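Long-range contact in T CELL surface glycoprotein CD4 (Rattus norvegicus, PDB 1CID), which probably acts as the T-cell co-receptor that recognises class II MHC molecules, here represented by its two membrane-proximal extracellular domains: residues V105-L117 / E165-V177. Residues are numbered along the deposited sequence; the frame is centred on the assembly and turned at random.
Sequences VVMKVTQPDSNTL and EGEEVKMDSKIQV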
loop_
_atom_site.group_PDB
_atom_site.type_symbol
_atom_site.label_atom_id
_atom_site.label_comp_id
_atom_site.label_asym_id
_atom_site.label_seq_id
_atom_site.Cartn_x
_atom_site.Cartn_y
_atom_site.Cartn_z
ATOM N N VAL A 105 2.021 -0.934 -1.924
ATOM C CA VAL A 105 2.909 -0.265 -2.924
ATOM C C VAL A 105 2.236 1.125 -3.183
ATOM O O VAL A 105 1.029 1.018 -3.393
ATOM C CB VAL A 105 3.377 -0.927 -4.189
ATOM C CG1 VAL A 105 3.070 -2.430 -4.294
ATOM C CG2 VAL A 105 2.943 -0.324 -5.510
ATOM N N VAL A 106 3.002 2.210 -3.129
ATOM C CA VAL A 106 2.770 3.623 -3.283
ATOM C C VAL A 106 3.436 4.336 -4.488
ATOM O O VAL A 106 4.624 4.301 -4.723
ATOM C CB VAL A 106 3.190 4.466 -2.064
ATOM C CG1 VAL A 106 2.823 5.934 -2.187
ATOM C CG2 VAL A 106 2.472 3.922 -0.876
ATOM N N MET A 107 2.609 5.104 -5.186
ATOM C CA MET A 107 2.939 5.885 -6.373
ATOM C C MET A 107 2.897 7.383 -6.080
ATOM O O MET A 107 1.935 7.799 -5.406
ATOM C CB MET A 107 1.882 5.702 -7.464
ATOM C CG MET A 107 2.198 6.321 -8.792
ATOM S SD MET A 107 1.238 5.804 -10.197
ATOM C CE MET A 107 1.715 4.224 -10.767
ATOM N N LYS A 108 3.877 8.034 -6.641
ATOM C CA LYS A 108 3.938 9.515 -6.502
ATOM C C LYS A 108 4.269 10.220 -7.845
ATOM O O LYS A 108 5.419 10.091 -8.342
ATOM C CB LYS A 108 4.947 10.009 -5.476
ATOM C CG LYS A 108 4.889 11.587 -5.205
ATOM C CD LYS A 108 6.057 12.202 -4.518
ATOM C CE LYS A 108 6.133 13.678 -4.291
ATOM N NZ LYS A 108 5.050 14.424 -3.533
ATOM N N VAL A 109 3.275 10.953 -8.369
ATOM C CA VAL A 109 3.400 11.670 -9.645
ATOM C C VAL A 109 3.611 13.164 -9.313
ATOM O O VAL A 109 2.705 13.621 -8.613
ATOM C CB VAL A 109 2.229 11.688 -10.629
ATOM C CG1 VAL A 109 2.516 12.227 -12.049
ATOM C CG2 VAL A 109 1.602 10.334 -10.868
ATOM N N THR A 110 4.671 13.716 -9.845
ATOM C CA THR A 110 5.013 15.101 -9.739
ATOM C C THR A 110 5.636 15.668 -11.025
ATOM O O THR A 110 6.215 15.039 -11.877
ATOM C CB THR A 110 5.984 15.460 -8.555
ATOM O OG1 THR A 110 7.260 14.836 -8.857
ATOM C CG2 THR A 110 5.397 15.102 -7.191
ATOM N N GLN A 111 5.465 16.954 -11.114
ATOM C CA GLN A 111 5.902 17.973 -12.048
ATOM C C GLN A 111 6.794 18.886 -11.174
ATOM O O GLN A 111 6.330 19.842 -10.506
ATOM C CB GLN A 111 4.775 18.805 -12.612
ATOM C CG GLN A 111 5.278 19.690 -13.730
ATOM C CD GLN A 111 4.239 20.385 -14.545
ATOM O OE1 GLN A 111 3.024 20.568 -14.516
ATOM N NE2 GLN A 111 4.824 20.944 -15.602
ATOM N N PRO A 112 8.076 18.542 -11.141
ATOM C CA PRO A 112 9.061 19.237 -10.300
ATOM C C PRO A 112 9.555 20.616 -10.713
ATOM O O PRO A 112 10.114 21.455 -9.957
ATOM C CB PRO A 112 10.168 18.168 -10.220
ATOM C CG PRO A 112 9.830 16.973 -11.053
ATOM C CD PRO A 112 8.653 17.416 -11.907
ATOM N N ASP A 113 9.433 20.933 -11.966
ATOM C CA ASP A 113 9.815 22.201 -12.645
ATOM C C ASP A 113 9.010 22.087 -13.903
ATOM O O ASP A 113 7.966 21.404 -13.679
ATOM C CB ASP A 113 11.321 22.190 -12.701
ATOM C CG ASP A 113 12.007 20.997 -13.374
ATOM O OD1 ASP A 113 11.514 20.534 -14.465
ATOM O OD2 ASP A 113 13.044 20.554 -12.777
ATOM N N SER A 114 9.303 22.540 -15.102
ATOM C CA SER A 114 8.314 22.156 -16.175
ATOM C C SER A 114 9.011 21.495 -17.371
ATOM O O SER A 114 8.567 21.470 -18.526
ATOM C CB SER A 114 7.343 23.194 -16.638
ATOM O OG SER A 114 8.028 24.368 -17.024
ATOM N N ASN A 115 10.145 20.960 -16.984
ATOM C CA ASN A 115 11.012 20.182 -17.862
ATOM C C ASN A 115 10.758 18.774 -17.269
ATOM O O ASN A 115 10.893 17.818 -18.051
ATOM C CB ASN A 115 12.494 20.542 -17.892
ATOM C CG ASN A 115 13.043 21.223 -19.160
ATOM O OD1 ASN A 115 12.241 21.788 -19.955
ATOM N ND2 ASN A 115 14.389 21.176 -19.302
ATOM N N THR A 116 10.397 18.851 -15.978
ATOM C CA THR A 116 10.183 17.531 -15.405
ATOM C C THR A 116 8.764 17.160 -15.098
ATOM O O THR A 116 8.024 18.056 -14.694
ATOM C CB THR A 116 11.101 17.583 -14.120
ATOM O OG1 THR A 116 12.325 18.171 -14.652
ATOM C CG2 THR A 116 11.356 16.197 -13.521
ATOM N N LEU A 117 8.430 15.901 -15.273
ATOM C CA LEU A 117 7.202 15.171 -14.978
ATOM C C LEU A 117 7.794 13.832 -14.398
ATOM O O LEU A 117 8.569 13.346 -15.222
ATOM C CB LEU A 117 6.193 14.684 -16.011
ATOM C CG LEU A 117 4.956 13.979 -15.481
ATOM C CD1 LEU A 117 4.010 14.919 -14.722
ATOM C CD2 LEU A 117 4.127 13.432 -16.629
ATOM N N GLU A 165 1.731 -4.943 -14.468
ATOM C CA GLU A 165 2.337 -6.294 -14.434
ATOM C C GLU A 165 1.510 -7.090 -15.500
ATOM O O GLU A 165 0.260 -7.123 -15.480
ATOM C CB GLU A 165 2.490 -7.024 -13.163
ATOM C CG GLU A 165 2.691 -8.556 -13.265
ATOM C CD GLU A 165 1.402 -9.049 -12.633
ATOM O OE1 GLU A 165 0.409 -8.840 -13.370
ATOM O OE2 GLU A 165 1.289 -9.522 -11.510
ATOM N N GLY A 166 2.329 -7.544 -16.457
ATOM C CA GLY A 166 1.764 -8.216 -17.626
ATOM C C GLY A 166 0.840 -7.237 -18.355
ATOM O O GLY A 166 1.315 -6.118 -18.671
ATOM N N GLU A 167 -0.381 -7.663 -18.641
ATOM C CA GLU A 167 -1.340 -6.763 -19.317
ATOM C C GLU A 167 -2.248 -6.176 -18.223
ATOM O O GLU A 167 -3.250 -5.483 -18.477
ATOM C CB GLU A 167 -2.255 -7.334 -20.377
ATOM C CG GLU A 167 -2.739 -8.733 -20.651
ATOM C CD GLU A 167 -1.753 -9.820 -21.034
ATOM O OE1 GLU A 167 -0.917 -10.284 -20.230
ATOM O OE2 GLU A 167 -1.846 -10.220 -22.236
ATOM N N GLU A 168 -1.813 -6.519 -17.006
ATOM C CA GLU A 168 -2.519 -6.092 -15.783
ATOM C C GLU A 168 -1.882 -4.827 -15.184
ATOM O O GLU A 168 -0.747 -4.526 -14.812
ATOM C CB GLU A 168 -2.694 -7.268 -14.871
ATOM C CG GLU A 168 -3.954 -7.370 -13.989
ATOM C CD GLU A 168 -3.501 -8.055 -12.678
ATOM O OE1 GLU A 168 -3.016 -9.208 -12.890
ATOM O OE2 GLU A 168 -3.652 -7.303 -11.637
ATOM N N VAL A 169 -2.917 -3.972 -15.202
ATOM C CA VAL A 169 -2.566 -2.628 -14.706
ATOM C C VAL A 169 -3.028 -2.718 -13.243
ATOM O O VAL A 169 -4.233 -2.940 -13.150
ATOM C CB VAL A 169 -3.023 -1.483 -15.610
ATOM C CG1 VAL A 169 -3.262 -0.195 -14.888
ATOM C CG2 VAL A 169 -2.049 -1.128 -16.743
ATOM N N LYS A 170 -2.011 -2.537 -12.433
ATOM C CA LYS A 170 -2.273 -2.593 -11.012
ATOM C C LYS A 170 -2.859 -1.332 -10.538
ATOM O O LYS A 170 -3.670 -1.265 -9.611
ATOM C CB LYS A 170 -0.932 -2.869 -10.382
ATOM C CG LYS A 170 -0.324 -4.175 -10.889
ATOM C CD LYS A 170 -1.177 -5.412 -10.561
ATOM C CE LYS A 170 -0.458 -6.734 -10.777
ATOM N NZ LYS A 170 -1.358 -7.946 -10.810
ATOM N N MET A 171 -2.414 -0.227 -11.085
ATOM C CA MET A 171 -2.924 1.130 -10.703
ATOM C C MET A 171 -2.427 2.229 -11.660
ATOM O O MET A 171 -1.523 1.885 -12.449
ATOM C CB MET A 171 -2.591 1.586 -9.310
ATOM C CG MET A 171 -1.096 1.524 -9.125
ATOM S SD MET A 171 -0.821 2.742 -7.760
ATOM C CE MET A 171 0.887 2.235 -7.647
ATOM N N ASP A 172 -3.068 3.365 -11.427
ATOM C CA ASP A 172 -2.782 4.594 -12.179
ATOM C C ASP A 172 -3.035 5.850 -11.335
ATOM O O ASP A 172 -3.753 5.856 -10.376
ATOM C CB ASP A 172 -3.606 4.791 -13.431
ATOM C CG ASP A 172 -5.073 5.088 -13.242
ATOM O OD1 ASP A 172 -5.990 4.204 -13.198
ATOM O OD2 ASP A 172 -5.306 6.319 -13.197
ATOM N N SER A 173 -2.527 6.939 -11.776
ATOM C CA SER A 173 -2.673 8.235 -11.152
ATOM C C SER A 173 -2.480 9.355 -12.194
ATOM O O SER A 173 -1.564 9.208 -13.057
ATOM C CB SER A 173 -1.526 8.090 -10.178
ATOM O OG SER A 173 -1.750 9.065 -9.185
ATOM N N LYS A 174 -3.301 10.417 -12.182
ATOM C CA LYS A 174 -3.283 11.533 -13.050
ATOM C C LYS A 174 -2.865 12.811 -12.304
ATOM O O LYS A 174 -3.121 13.075 -11.141
ATOM C CB LYS A 174 -4.598 12.081 -13.558
ATOM C CG LYS A 174 -5.758 11.140 -13.796
ATOM C CD LYS A 174 -5.591 10.454 -15.121
ATOM C CE LYS A 174 -6.909 9.792 -15.462
ATOM N NZ LYS A 174 -7.883 10.908 -15.631
ATOM N N ILE A 175 -2.302 13.586 -13.183
ATOM C CA ILE A 175 -1.774 14.918 -13.042
ATOM C C ILE A 175 -2.029 15.748 -14.337
ATOM O O ILE A 175 -1.937 15.357 -15.541
ATOM C CB ILE A 175 -0.274 14.750 -12.686
ATOM C CG1 ILE A 175 0.140 16.189 -12.229
ATOM C CG2 ILE A 175 0.580 14.123 -13.809
ATOM C CD1 ILE A 175 1.585 16.148 -11.635
ATOM N N GLN A 176 -2.413 16.974 -13.971
ATOM C CA GLN A 176 -2.629 18.054 -14.936
ATOM C C GLN A 176 -1.264 18.790 -14.880
ATOM O O GLN A 176 -0.758 19.350 -13.844
ATOM C CB GLN A 176 -3.825 18.940 -14.694
ATOM C CG GLN A 176 -3.618 20.362 -15.120
ATOM C CD GLN A 176 -4.661 21.400 -15.089
ATOM O OE1 GLN A 176 -4.900 22.113 -14.134
ATOM N NE2 GLN A 176 -5.286 21.537 -16.257
ATOM N N VAL A 177 -0.643 18.808 -16.050
ATOM C CA VAL A 177 0.647 19.541 -16.211
ATOM C C VAL A 177 0.220 20.895 -16.802
ATOM O O VAL A 177 1.225 21.494 -16.368
ATOM C CB VAL A 177 1.610 18.767 -17.114
ATOM C CG1 VAL A 177 2.969 19.427 -17.188
ATOM C CG2 VAL A 177 1.737 17.299 -16.730
ATOM O OXT VAL A 177 -0.664 21.867 -16.609
#
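The thioether of Met171 reaches from strand 168-176 to strand 105-110, where its CE lies 3.6 Å from Met107 CB and 3.9 Å from Val105 CG2. CG of Met171 sits between its backbone N and carbonyl carbon (chi1 56°), and from there the extended chain carries the terminal methyl furthest, and it makes the closest contacts. Met107 passes alongside in the opposite sense: its chain bends at the last torsion (chi3 -76°), with SD resting 3.6 Å from Ser173 CB and CE lying beside the Met171 methyl. The Met107 side chain also touches Cys119 and Leu131. Val109 uses its two branches separately: CG2 covers Ser173 CB at 3.9 Å, while CG1 lies against Ile175 CG2. The hydroxyl of Ser173 is hydrogen-bonded to that of Ser8, so this polar group at the apolar seam has a partner. These strands are the first and last of the fourth domain's immunoglobulin sandwich. They run nearly parallel, 16° apart, but belong to different sheets, with 7.5 Å between their axes, and side chains fill the gap at this edge. The incoming strand is continuous with the last strand of the preceding domain, and the Cys119-Cys161 disulfide ties the same two sheets together. Toward the chain end, Leu117 comes in from the next strand; its CD1 meets Ile175 CG2 at 3.6 Å and Val177 CG2 at 3.9 Å, with Trp159 beside both Leu117 and Val177. The CB and CG of Gln111 lead toward Val177, with CG near Val177 CG1, and CB is 4.3 Å from Ile175 CD1. An alanine here keeps CB but is likely to lose the methylene chain beside Val177, leaving the C-terminal residue freer to move.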